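Local coordinates for O-methyltransferase family 2 (Planctopirus limnophila, PDB 5I2H), which probably transfers a methyl group from S-adenosyl-L-methionine to an oxygen of a small molecule, and is captured here with the flavone apigenin bound, at residues A35-L40 with Y109-A114; A29-A34 with A117-L122; V42-N47 with H97-S102; L74-L79 with G310-A315. All coordinates share one frame; numbering follows the deposited sequence.

Contact 1: A35-L40 with Y109-A114; sequences ASVAHL and YISLAA. With AGI (5,7-dihydroxy-2-(4-hydroxyphenyl)-4H-chromen-4-one), chain K.
Ala-38 and Ser-111 bring the two backbones closest, with CA atoms 5.5 Å apart. Segment 35-40 lies in the dimerisation domain of a small-molecule O-methyltransferase, of the helix-turn-helix clan, and 109-114 packs on it. Near its C-terminal end the helix containing 35-39 widens into a pi-type turn, in which the carbonyl of Ala-35 accepts from both His-39 N and Leu-40 N. The facing segment is helical at Tyr-109 and Ile-110 and keeps winding in short turns to Ala-114. Ala-38 meets Ser-111 and Ala-114: its CB stands 3.5 Å from Ala-114 CB, a tight fit for two methyls, and also touches Ser-111 OG, whose own hydrogen bond goes to Gly-107 O. Beside this pair Val-37 and Ile-110 cross at about a right angle, Val-37 CG2 lying 3.8 Å from Ile-110 CG2.

The polar link across the contact is made by His-39. With CG set anti to its carbonyl carbon (chi1 -67°), the imidazole swings toward the other segment, and NE2 donates to Ala-114 O over 2.7 Å. This bond, almost straight at 173° and in the ring plane, would hold the ring's rotation. The donor is tilted 22° from the carbonyl plane.

Tyr-109 turns to the dimer partner instead. Its hydroxyl takes a hydrogen bond from Arg-25 of the second subunit, and apigenin is held there by Arg-168, His-273 and Tyr-317 of that subunit. Apigenin OAC meets the phenol at its edge, in a hydrogen bond with Tyr-109 OH that is very short at 2.4 Å, its exact length doubtful.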
loop_
_atom_site.group_PDB
_atom_site.type_symbol
_atom_site.label_atom_id
_atom_site.label_comp_id
_atom_site.label_asym_id
_atom_site.label_seq_id
_atom_site.Cartn_x
_atom_site.Cartn_y
_atom_site.Cartn_z
ATOM N N ALA A 35 5.443 -10.558 6.959
ATOM C CA ALA A 35 5.537 -12.023 6.880
ATOM C C ALA A 35 6.961 -12.456 6.548
ATOM O O ALA A 35 7.491 -13.406 7.140
ATOM C CB ALA A 35 4.559 -12.561 5.827
ATOM N N SER A 36 7.600 -11.767 5.601
ATOM C CA SER A 36 8.904 -12.212 5.112
ATOM C C SER A 36 10.008 -11.930 6.117
ATOM O O SER A 36 10.935 -12.746 6.273
ATOM C CB SER A 36 9.208 -11.527 3.791
ATOM O OG SER A 36 8.217 -11.891 2.862
ATOM N N VAL A 37 9.942 -10.784 6.799
ATOM C CA VAL A 37 10.966 -10.453 7.792
ATOM C C VAL A 37 10.763 -11.252 9.069
ATOM O O VAL A 37 11.700 -11.895 9.584
ATOM C CB VAL A 37 10.944 -8.938 8.096
ATOM C CG1 VAL A 37 11.823 -8.597 9.334
ATOM C CG2 VAL A 37 11.356 -8.141 6.889
ATOM N N ALA A 38 9.545 -11.199 9.629
ATOM C CA ALA A 38 9.362 -11.621 11.016
ATOM C C ALA A 38 8.923 -13.068 11.175
ATOM O O ALA A 38 9.133 -13.641 12.251
ATOM C CB ALA A 38 8.351 -10.716 11.719
ATOM N N HIS A 39 8.311 -13.672 10.163
ATOM C CA HIS A 39 7.833 -15.050 10.285
ATOM C C HIS A 39 8.622 -16.050 9.462
ATOM O O HIS A 39 8.883 -17.166 9.937
ATOM C CB HIS A 39 6.360 -15.142 9.871
ATOM C CG HIS A 39 5.432 -14.429 10.799
ATOM N ND1 HIS A 39 4.841 -15.053 11.873
ATOM C CD2 HIS A 39 5.024 -13.137 10.841
ATOM C CE1 HIS A 39 4.080 -14.184 12.519
ATOM N NE2 HIS A 39 4.184 -13.011 11.920
ATOM N N LEU A 40 8.966 -15.710 8.225
ATOM C CA LEU A 40 9.516 -16.690 7.297
ATOM C C LEU A 40 11.026 -16.601 7.163
ATOM O O LEU A 40 11.624 -17.486 6.565
ATOM C CB LEU A 40 8.853 -16.535 5.907
ATOM C CG LEU A 40 7.325 -16.760 5.953
ATOM C CD1 LEU A 40 6.648 -16.383 4.648
ATOM C CD2 LEU A 40 6.952 -18.202 6.360
ATOM N N TYR A 109 11.759 -2.642 12.716
ATOM C CA TYR A 109 10.672 -1.716 12.433
ATOM C C TYR A 109 9.558 -2.406 11.648
ATOM O O TYR A 109 8.375 -2.306 12.007
ATOM C CB TYR A 109 11.207 -0.496 11.669
ATOM C CG TYR A 109 10.226 0.662 11.563
ATOM C CD1 TYR A 109 9.234 0.687 10.588
ATOM C CD2 TYR A 109 10.288 1.729 12.468
ATOM C CE1 TYR A 109 8.329 1.759 10.502
ATOM C CE2 TYR A 109 9.401 2.789 12.403
ATOM C CZ TYR A 109 8.417 2.811 11.417
ATOM O OH TYR A 109 7.548 3.901 11.369
ATOM N N ILE A 110 9.924 -3.140 10.592
ATOM C CA ILE A 110 8.956 -3.950 9.840
ATOM C C ILE A 110 8.235 -4.925 10.760
ATOM O O ILE A 110 7.028 -5.170 10.610
ATOM C CB ILE A 110 9.674 -4.700 8.702
ATOM C CG1 ILE A 110 10.438 -3.720 7.794
ATOM C CG2 ILE A 110 8.709 -5.602 7.929
ATOM C CD1 ILE A 110 9.586 -2.661 7.198
ATOM N N SER A 111 8.939 -5.439 11.769
ATOM C CA SER A 111 8.351 -6.432 12.646
ATOM C C SER A 111 7.286 -5.861 13.565
ATOM O O SER A 111 6.582 -6.643 14.206
ATOM C CB SER A 111 9.463 -7.102 13.447
ATOM O OG SER A 111 10.272 -7.890 12.578
ATOM N N LEU A 112 7.150 -4.536 13.645
ATOM C CA LEU A 112 6.040 -3.925 14.374
ATOM C C LEU A 112 4.688 -4.353 13.830
ATOM O O LEU A 112 3.673 -4.203 14.526
ATOM C CB LEU A 112 6.141 -2.405 14.311
ATOM C CG LEU A 112 7.313 -1.839 15.115
ATOM C CD1 LEU A 112 7.525 -0.382 14.772
ATOM C CD2 LEU A 112 7.045 -2.008 16.604
ATOM N N ALA A 113 4.647 -4.860 12.605
ATOM C CA ALA A 113 3.414 -5.352 12.012
ATOM C C ALA A 113 3.318 -6.868 12.038
ATOM O O ALA A 113 2.397 -7.421 11.426
ATOM C CB ALA A 113 3.284 -4.850 10.567
ATOM N N ALA A 114 4.241 -7.553 12.727
ATOM C CA ALA A 114 4.319 -9.015 12.617
ATOM C C ALA A 114 3.070 -9.705 13.156
ATOM O O ALA A 114 2.761 -10.836 12.766
ATOM C CB ALA A 114 5.545 -9.535 13.370
HETATM C CAG AGI K . 4.808 2.203 18.047
HETATM C CAE AGI K . 4.136 1.048 18.428
HETATM C CAM AGI K . 3.390 1.059 19.602
HETATM O OAB AGI K . 2.734 -0.094 19.950
HETATM C CAF AGI K . 3.324 2.228 20.388
HETATM C CAH AGI K . 3.999 3.393 20.006
HETATM C CAP AGI K . 4.748 3.360 18.827
HETATM C CAQ AGI K . 5.500 4.515 18.277
HETATM O OAL AGI K . 5.866 4.344 16.965
HETATM C CAJ AGI K . 5.808 5.678 18.994
HETATM C CAR AGI K . 6.511 6.711 18.362
HETATM O OAA AGI K . 6.814 7.748 18.999
HETATM C CAT AGI K . 6.924 6.545 16.930
HETATM C CAS AGI K . 6.557 5.283 16.254
HETATM C CAK AGI K . 6.900 5.059 14.929
HETATM C CAN AGI K . 7.603 6.022 14.226
HETATM O OAC AGI K . 7.912 5.741 12.939
HETATM C CAI AGI K . 8.001 7.249 14.810
HETATM C CAO AGI K . 7.692 7.558 16.133
HETATM O OAD AGI K . 8.071 8.732 16.680
#

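Contact 2: A29-A34 with A117-L122. With EDO (1,2-ethanediol), chain D.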
loop_
_atom_site.group_PDB
_atom_site.type_symbol
_atom_site.label_atom_id
_atom_site.label_comp_id
_atom_site.label_asym_id
_atom_site.label_seq_id
_atom_site.Cartn_x
_atom_site.Cartn_y
_atom_site.Cartn_z
ATOM N N ALA A 29 1.429 -5.155 0.529
ATOM C CA ALA A 29 2.840 -4.794 0.665
ATOM C C ALA A 29 3.281 -4.875 2.127
ATOM O O ALA A 29 4.273 -5.542 2.457
ATOM C CB ALA A 29 3.077 -3.387 0.102
ATOM N N THR A 30 2.515 -4.247 3.024
ATOM C CA THR A 30 2.836 -4.308 4.452
ATOM C C THR A 30 2.882 -5.751 4.938
ATOM O O THR A 30 3.821 -6.167 5.624
ATOM C CB THR A 30 1.772 -3.546 5.240
ATOM O OG1 THR A 30 1.646 -2.246 4.682
ATOM C CG2 THR A 30 2.122 -3.482 6.739
ATOM N N GLU A 31 1.855 -6.523 4.596
ATOM C CA GLU A 31 1.758 -7.893 5.087
ATOM C C GLU A 31 2.872 -8.779 4.537
ATOM O O GLU A 31 3.436 -9.601 5.272
ATOM C CB GLU A 31 0.391 -8.461 4.734
ATOM C CG GLU A 31 -0.717 -7.774 5.549
ATOM C CD GLU A 31 -2.110 -7.915 4.895
ATOM O OE1 GLU A 31 -2.265 -8.699 3.934
ATOM O OE2 GLU A 31 -3.060 -7.257 5.355
ATOM N N LEU A 32 3.208 -8.649 3.255
ATOM C CA LEU A 32 4.273 -9.499 2.731
ATOM C C LEU A 32 5.622 -9.128 3.348
ATOM O O LEU A 32 6.452 -10.005 3.619
ATOM C CB LEU A 32 4.339 -9.420 1.210
ATOM C CG LEU A 32 5.371 -10.406 0.594
ATOM C CD1 LEU A 32 5.049 -11.862 0.893
ATOM C CD2 LEU A 32 5.432 -10.257 -0.888
ATOM N N LEU A 33 5.851 -7.830 3.588
ATOM C CA LEU A 33 7.082 -7.402 4.263
ATOM C C LEU A 33 7.165 -7.996 5.659
ATOM O O LEU A 33 8.188 -8.596 6.031
ATOM C CB LEU A 33 7.165 -5.863 4.327
ATOM C CG LEU A 33 7.604 -5.240 3.007
ATOM C CD1 LEU A 33 7.318 -3.736 3.050
ATOM C CD2 LEU A 33 9.080 -5.532 2.699
ATOM N N ALA A 34 6.090 -7.842 6.450
ATOM C CA ALA A 34 6.104 -8.357 7.821
ATOM C C ALA A 34 6.189 -9.880 7.839
ATOM O O ALA A 34 6.907 -10.454 8.673
ATOM C CB ALA A 34 4.869 -7.862 8.596
ATOM N N ALA A 117 -3.507 -8.660 12.369
ATOM C CA ALA A 117 -4.400 -9.692 11.847
ATOM C C ALA A 117 -4.125 -9.955 10.367
ATOM O O ALA A 117 -4.124 -11.112 9.923
ATOM C CB ALA A 117 -5.860 -9.282 12.068
ATOM N N GLY A 118 -3.861 -8.898 9.595
ATOM C CA GLY A 118 -3.554 -9.081 8.186
ATOM C C GLY A 118 -2.279 -9.877 7.951
ATOM O O GLY A 118 -2.240 -10.769 7.097
ATOM N N THR A 119 -1.213 -9.561 8.688
ATOM C CA THR A 119 0.022 -10.308 8.511
ATOM C C THR A 119 -0.171 -11.766 8.902
ATOM O O THR A 119 0.231 -12.671 8.165
ATOM C CB THR A 119 1.143 -9.683 9.339
ATOM O OG1 THR A 119 1.349 -8.352 8.866
ATOM C CG2 THR A 119 2.426 -10.488 9.163
ATOM N N LEU A 120 -0.771 -12.011 10.079
ATOM C CA LEU A 120 -0.996 -13.387 10.514
ATOM C C LEU A 120 -1.841 -14.170 9.512
ATOM O O LEU A 120 -1.574 -15.354 9.268
ATOM C CB LEU A 120 -1.667 -13.402 11.890
ATOM C CG LEU A 120 -0.784 -12.812 12.989
ATOM C CD1 LEU A 120 -1.562 -12.757 14.299
ATOM C CD2 LEU A 120 0.486 -13.694 13.116
ATOM N N ALA A 121 -2.875 -13.532 8.935
ATOM C CA ALA A 121 -3.703 -14.208 7.939
ATOM C C ALA A 121 -2.874 -14.597 6.726
ATOM O O ALA A 121 -3.014 -15.705 6.188
ATOM C CB ALA A 121 -4.871 -13.313 7.522
ATOM N N LEU A 122 -2.011 -13.686 6.264
ATOM C CA LEU A 122 -1.228 -14.004 5.082
ATOM C C LEU A 122 -0.232 -15.108 5.386
ATOM O O LEU A 122 -0.032 -16.001 4.552
ATOM C CB LEU A 122 -0.531 -12.753 4.547
ATOM C CG LEU A 122 0.415 -13.002 3.363
ATOM C CD1 LEU A 122 -0.353 -13.459 2.146
ATOM C CD2 LEU A 122 1.254 -11.749 3.021
HETATM C C1 EDO D . -5.356 -5.727 13.161
HETATM O O1 EDO D . -4.379 -6.500 13.857
HETATM C C2 EDO D . -4.849 -4.350 12.782
HETATM O O2 EDO D . -4.039 -4.496 11.604
HETATM O O HOH W 1 -3.666 -10.746 4.669
#
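Glu-31 reaches over the first turn of the helix containing 117-122 with its chain extended beyond CG, so that its CG lies on the Gly-118 to Thr-119 peptide. CG touches Thr-119 N at 3.6 Å, and OE2 comes to 3.4 Å from Gly-118 CA; a beta carbon on Gly-118 would collide with that same oxygen. Each carboxylate oxygen has its own partner. OE2 is hydrogen-bonded to Asn-27 ND2, while OE1 accepts from a water at 2.6 Å that also donates to Gly-118 O, so water rather than a direct bond joins the two helices. With an alanine here, Asn-27 and the bridging water would probably lose their acceptor, and a gap would be likely to open over Gly-118.

Thr-119 and Leu-122 flank this glutamate. The threonine turns both branches on Ala-34: OG1 and CG2 lie about equally near its CB, at 3.6 Å, while OG1 is bonded to Ala-113 O and to Ser-116. Leu-122, with CG anti to the backbone N (chi1 175°), pushes CD2 against the backbone, 3.7 Å from Leu-32 N, and close to Glu-31 CB.

The axes of the two segments pass 8.6 Å apart at a crossing angle of -64°, a close approach probably helped by the small residues Gly-118 and Ala-34. Thr-30, on another face of its helix, hydrogen-bonds to Phe-24 and Asn-27 of the second subunit, and Ala-117 meets its own counterpart there. The arrangement is a steep helix-helix crossing within the mainly helical region through which O-methyltransferases of this family probably dimerise.

Contact 3: V42-N47 with H97-S102; sequences VFDILN and HLVTTS
Phe-43 and Asp-44 both set CG anti to the carbonyl carbon (chi1 -54° and -66°), yet from successive positions on the helix they send a ring to Leu-98 and a carboxylate to Thr-100. Asp-44 OD1 receives Thr-100 N through its syn lone pair at 2.9 Å, an almost straight bond of 171°. Since Thr-100 is the second residue of the type I turn from Val-99 to Ser-102, the bond pins the start of that turn to the helix. The other oxygen is tied in through solvent: one water donates to Asp-44 OD2 at 3.0 Å and to Leu-98 O at 2.8 Å. A leucine here would probably leave Thr-100 N and the bridging water without their carboxylate acceptor, and the turn less firmly placed.

The apolar half is a CH-pi contact. Phe-43 and Leu-98 run side by side in the same direction, and Leu-98 CB sits over one ring face, 4.0 Å from the centroid of the Phe-43 ring and offset toward its rim. Val-99 CG2 lies 3.8 Å from Asn-47 CB and equally near Phe-43 O, while its CG1 lies beside Asp-44 OD1.

Around the contact, Leu-90 of strand 88-90 packs on Phe-43, Asn-47 and Val-99, Val-37 of helix 26-39 touches both Phe-43 and Leu-98, and Leu-74 of helix 64-76 closes on Phe-43. Ile-20 of the second subunit packs on Leu-98.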
loop_
_atom_site.group_PDB
_atom_site.type_symbol
_atom_site.label_atom_id
_atom_site.label_comp_id
_atom_site.label_asym_id
_atom_site.label_seq_id
_atom_site.Cartn_x
_atom_site.Cartn_y
_atom_site.Cartn_z
ATOM N N VAL A 42 12.913 -14.900 5.275
ATOM C CA VAL A 42 13.317 -14.957 3.864
ATOM C C VAL A 42 14.687 -14.320 3.645
ATOM O O VAL A 42 15.537 -14.861 2.926
ATOM C CB VAL A 42 12.255 -14.280 2.982
ATOM C CG1 VAL A 42 12.704 -14.250 1.539
ATOM C CG2 VAL A 42 10.969 -15.028 3.105
ATOM N N PHE A 43 14.896 -13.126 4.204
ATOM C CA PHE A 43 16.099 -12.355 3.882
ATOM C C PHE A 43 17.318 -12.927 4.581
ATOM O O PHE A 43 18.393 -13.022 3.979
ATOM C CB PHE A 43 15.873 -10.895 4.247
ATOM C CG PHE A 43 14.635 -10.335 3.598
ATOM C CD1 PHE A 43 14.606 -10.129 2.223
ATOM C CD2 PHE A 43 13.485 -10.122 4.341
ATOM C CE1 PHE A 43 13.444 -9.656 1.594
ATOM C CE2 PHE A 43 12.317 -9.668 3.722
ATOM C CZ PHE A 43 12.307 -9.423 2.347
ATOM N N ASP A 44 17.150 -13.369 5.822
ATOM C CA ASP A 44 18.274 -13.992 6.497
ATOM C C ASP A 44 18.670 -15.289 5.801
ATOM O O ASP A 44 19.867 -15.621 5.730
ATOM C CB ASP A 44 17.923 -14.219 7.967
ATOM C CG ASP A 44 17.744 -12.913 8.745
ATOM O OD1 ASP A 44 18.509 -11.960 8.519
ATOM O OD2 ASP A 44 16.813 -12.831 9.573
ATOM N N ILE A 45 17.694 -16.025 5.258
ATOM C CA ILE A 45 18.018 -17.262 4.556
ATOM C C ILE A 45 18.767 -16.964 3.260
ATOM O O ILE A 45 19.843 -17.516 2.999
ATOM C CB ILE A 45 16.745 -18.080 4.305
ATOM C CG1 ILE A 45 16.237 -18.642 5.633
ATOM C CG2 ILE A 45 17.009 -19.174 3.270
ATOM C CD1 ILE A 45 14.870 -19.284 5.549
ATOM N N LEU A 46 18.231 -16.061 2.438
ATOM C CA LEU A 46 18.850 -15.843 1.139
ATOM C C LEU A 46 20.165 -15.081 1.247
ATOM O O LEU A 46 21.011 -15.185 0.344
ATOM C CB LEU A 46 17.861 -15.130 0.216
ATOM C CG LEU A 46 16.799 -16.060 -0.395
ATOM C CD1 LEU A 46 15.714 -15.220 -1.029
ATOM C CD2 LEU A 46 17.390 -16.979 -1.451
ATOM N N ASN A 47 20.372 -14.356 2.349
ATOM C CA ASN A 47 21.651 -13.692 2.568
ATOM C C ASN A 47 22.811 -14.673 2.586
ATOM O O ASN A 47 23.935 -14.317 2.209
ATOM C CB ASN A 47 21.637 -12.933 3.877
ATOM C CG ASN A 47 22.936 -12.233 4.129
ATOM O OD1 ASN A 47 23.608 -12.487 5.142
ATOM N ND2 ASN A 47 23.353 -11.396 3.174
ATOM N N HIS A 97 19.216 -3.708 4.482
ATOM C CA HIS A 97 18.175 -3.195 5.358
ATOM C C HIS A 97 17.214 -4.244 5.898
ATOM O O HIS A 97 16.444 -3.923 6.804
ATOM C CB HIS A 97 17.401 -2.081 4.632
ATOM C CG HIS A 97 18.311 -1.022 4.100
ATOM N ND1 HIS A 97 19.121 -0.274 4.924
ATOM C CD2 HIS A 97 18.559 -0.598 2.835
ATOM C CE1 HIS A 97 19.840 0.560 4.185
ATOM N NE2 HIS A 97 19.519 0.382 2.916
ATOM N N LEU A 98 17.216 -5.469 5.383
ATOM C CA LEU A 98 16.269 -6.467 5.874
ATOM C C LEU A 98 16.947 -7.724 6.411
ATOM O O LEU A 98 16.255 -8.675 6.777
ATOM C CB LEU A 98 15.246 -6.814 4.774
ATOM C CG LEU A 98 14.400 -5.559 4.411
ATOM C CD1 LEU A 98 13.508 -5.654 3.075
ATOM C CD2 LEU A 98 13.531 -5.114 5.585
ATOM N N VAL A 99 18.268 -7.746 6.477
ATOM C CA VAL A 99 19.029 -8.815 7.128
ATOM C C VAL A 99 19.308 -8.375 8.560
ATOM O O VAL A 99 19.733 -7.231 8.797
ATOM C CB VAL A 99 20.321 -9.101 6.349
ATOM C CG1 VAL A 99 21.224 -10.065 7.111
ATOM C CG2 VAL A 99 20.003 -9.689 4.975
ATOM N N THR A 100 19.066 -9.277 9.530
ATOM C CA THR A 100 19.056 -8.889 10.949
ATOM C C THR A 100 20.427 -8.473 11.485
ATOM O O THR A 100 20.490 -7.753 12.490
ATOM C CB THR A 100 18.500 -10.016 11.854
ATOM O OG1 THR A 100 19.299 -11.214 11.760
ATOM C CG2 THR A 100 17.036 -10.318 11.528
ATOM N N THR A 101 21.520 -8.914 10.871
ATOM C CA THR A 101 22.845 -8.568 11.365
ATOM C C THR A 101 23.470 -7.424 10.581
ATOM O O THR A 101 24.620 -7.054 10.841
ATOM C CB THR A 101 23.765 -9.792 11.353
ATOM O OG1 THR A 101 23.642 -10.437 10.092
ATOM C CG2 THR A 101 23.333 -10.784 12.427
ATOM N N SER A 102 22.734 -6.837 9.671
ATOM C CA SER A 102 23.237 -5.648 9.008
ATOM C C SER A 102 23.141 -4.441 9.938
ATOM O O SER A 102 22.112 -4.234 10.589
ATOM C CB SER A 102 22.436 -5.338 7.736
ATOM O OG SER A 102 22.847 -4.066 7.216
HETATM O O HOH W 2 15.173 -10.492 8.661
#

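Contact 4: L74-L79 with G310-A315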
loop_
_atom_site.group_PDB
_atom_site.type_symbol
_atom_site.label_atom_id
_atom_site.label_comp_id
_atom_site.label_asym_id
_atom_site.label_seq_id
_atom_site.Cartn_x
_atom_site.Cartn_y
_atom_site.Cartn_z
ATOM N N LEU A 74 8.287 -9.963 -3.602
ATOM C CA LEU A 74 9.520 -9.358 -3.122
ATOM C C LEU A 74 10.403 -8.905 -4.279
ATOM O O LEU A 74 11.082 -7.882 -4.156
ATOM C CB LEU A 74 10.283 -10.332 -2.200
ATOM C CG LEU A 74 9.517 -10.718 -0.924
ATOM C CD1 LEU A 74 10.241 -11.846 -0.164
ATOM C CD2 LEU A 74 9.252 -9.499 -0.023
ATOM N N CYS A 75 10.392 -9.627 -5.411
ATOM C CA CYS A 75 11.084 -9.127 -6.592
ATOM C C CYS A 75 10.500 -7.799 -7.042
ATOM O O CYS A 75 11.242 -6.868 -7.404
ATOM C CB CYS A 75 10.980 -10.138 -7.739
ATOM S SG CYS A 75 12.071 -11.601 -7.567
ATOM N N ALA A 76 9.155 -7.696 -7.035
ATOM C CA ALA A 76 8.507 -6.495 -7.528
ATOM C C ALA A 76 8.810 -5.290 -6.645
ATOM O O ALA A 76 8.796 -4.158 -7.144
ATOM C CB ALA A 76 6.995 -6.716 -7.631
HETATM N N MSE A 77 9.094 -5.515 -5.357
HETATM C CA MSE A 77 9.462 -4.456 -4.415
HETATM C C MSE A 77 10.972 -4.172 -4.455
HETATM O O MSE A 77 11.487 -3.431 -3.621
HETATM C CB MSE A 77 9.045 -4.844 -2.998
HETATM C CG MSE A 77 7.544 -4.687 -2.744
HETATM SE SE MSE A 77 7.063 -5.103 -0.866
HETATM C CE MSE A 77 6.219 -6.785 -1.229
ATOM N N GLN A 78 11.670 -4.799 -5.414
ATOM C CA GLN A 78 13.104 -4.585 -5.649
ATOM C C GLN A 78 13.938 -5.079 -4.467
ATOM O O GLN A 78 14.983 -4.508 -4.118
ATOM C CB GLN A 78 13.406 -3.119 -5.963
ATOM C CG GLN A 78 12.588 -2.575 -7.113
ATOM C CD GLN A 78 13.381 -1.600 -7.947
ATOM O OE1 GLN A 78 13.718 -0.512 -7.490
ATOM N NE2 GLN A 78 13.723 -2.005 -9.167
ATOM N N LEU A 79 13.483 -6.169 -3.854
ATOM C CA LEU A 79 14.174 -6.753 -2.704
ATOM C C LEU A 79 14.824 -8.090 -3.018
ATOM O O LEU A 79 15.814 -8.463 -2.376
ATOM C CB LEU A 79 13.203 -6.923 -1.531
ATOM C CG LEU A 79 12.577 -5.607 -1.062
ATOM C CD1 LEU A 79 11.502 -5.873 -0.005
ATOM C CD2 LEU A 79 13.672 -4.650 -0.546
ATOM N N GLY A 310 7.269 -8.872 -11.522
ATOM C CA GLY A 310 6.517 -7.639 -11.444
ATOM C C GLY A 310 5.458 -7.674 -12.536
ATOM O O GLY A 310 5.210 -8.742 -13.144
ATOM N N PRO A 311 4.797 -6.533 -12.778
ATOM C CA PRO A 311 4.995 -5.279 -12.043
ATOM C C PRO A 311 4.388 -5.319 -10.643
ATOM O O PRO A 311 3.588 -6.210 -10.326
ATOM C CB PRO A 311 4.280 -4.244 -12.916
ATOM C CG PRO A 311 3.252 -5.043 -13.677
ATOM C CD PRO A 311 3.760 -6.434 -13.823
ATOM N N LEU A 312 4.769 -4.331 -9.835
ATOM C CA LEU A 312 4.382 -4.302 -8.428
ATOM C C LEU A 312 2.865 -4.382 -8.258
ATOM O O LEU A 312 2.362 -5.137 -7.415
ATOM C CB LEU A 312 4.927 -3.031 -7.758
ATOM C CG LEU A 312 4.599 -2.923 -6.258
ATOM C CD1 LEU A 312 5.159 -4.127 -5.473
ATOM C CD2 LEU A 312 5.113 -1.591 -5.671
ATOM N N GLU A 313 2.114 -3.577 -9.014
ATOM C CA GLU A 313 0.681 -3.553 -8.739
ATOM C C GLU A 313 0.040 -4.919 -9.018
ATOM O O GLU A 313 -0.894 -5.314 -8.297
ATOM C CB GLU A 313 -0.008 -2.426 -9.515
ATOM C CG GLU A 313 0.147 -2.497 -10.998
ATOM C CD GLU A 313 1.427 -1.806 -11.535
ATOM O OE1 GLU A 313 2.388 -1.531 -10.777
ATOM O OE2 GLU A 313 1.441 -1.536 -12.760
ATOM N N ILE A 314 0.565 -5.679 -10.000
ATOM C CA ILE A 314 0.007 -7.009 -10.292
ATOM C C ILE A 314 0.512 -8.011 -9.261
ATOM O O ILE A 314 -0.229 -8.924 -8.858
ATOM C CB ILE A 314 0.330 -7.460 -11.735
ATOM C CG1 ILE A 314 -0.164 -6.427 -12.753
ATOM C CG2 ILE A 314 -0.294 -8.830 -12.060
ATOM C CD1 ILE A 314 -1.590 -5.962 -12.509
ATOM N N ALA A 315 1.747 -7.835 -8.778
ATOM C CA ALA A 315 2.264 -8.741 -7.754
ATOM C C ALA A 315 1.469 -8.599 -6.450
ATOM O O ALA A 315 1.223 -9.598 -5.742
ATOM C CB ALA A 315 3.759 -8.474 -7.545
#
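Ala-76 and Leu-312 carry a contact made across the two segments by apolar touches. Ala-76 CB is the central atom of the contact, resting against the first turn of the facing helix: it lies 3.6 Å from Leu-312 CA, 3.7 Å from Ala-315 CB and 4.0 Å from Gly-310 CA. Leu-312, with CG anti to the backbone N (chi1 -179°), brings CD1 back over this methyl. The same CD1 also meets CG of Met-77, a selenomethionine with two conformers, in one of which the separation is 3.7 Å.

Backbone bonds inside each segment define the two helix ends. A Schellman motif ends the first helix, Leu-79 N bonding to Leu-74 O at 3.0 Å and Gln-78 N to Cys-75 O, with Gln-78 at positive phi. Opposite, a cis peptide precedes Pro-311, the N-cap residue, whose carbonyl accepts from Ala-315 N at 2.9 Å. The end of one helix therefore abuts the beginning of another.

Helix 64-76 belongs to the dimerisation domain and helix 312-324 to the methyltransferase domain, so the contact joins the two. Met-77 continues onto Leu-32 and Leu-33 of helix 26-39, Cys-75 rests on strand 80-82, and Leu-23 of the second subunit packs on both Met-77 and Leu-312.

In the fold
From the N terminus, helix 26-39 supplies the first halves of contact 2 and then contact 1, and the following helix 42-48 opens contact 3. Segment 74-79 then opens contact 4. The closures come in reverse order: 97-102 completes contact 3, 109-114 contact 1 and 117-122 contact 2, giving three loops one within another. Contact 4 crosses all of them, since its partner 310-315 is reached only after the whole of the Rossmann-type sheet but its last two strands. The three nested contacts thus knit the dimerisation region together, while contact 4 ties it to the methyltransferase domain; all four also touch the second subunit.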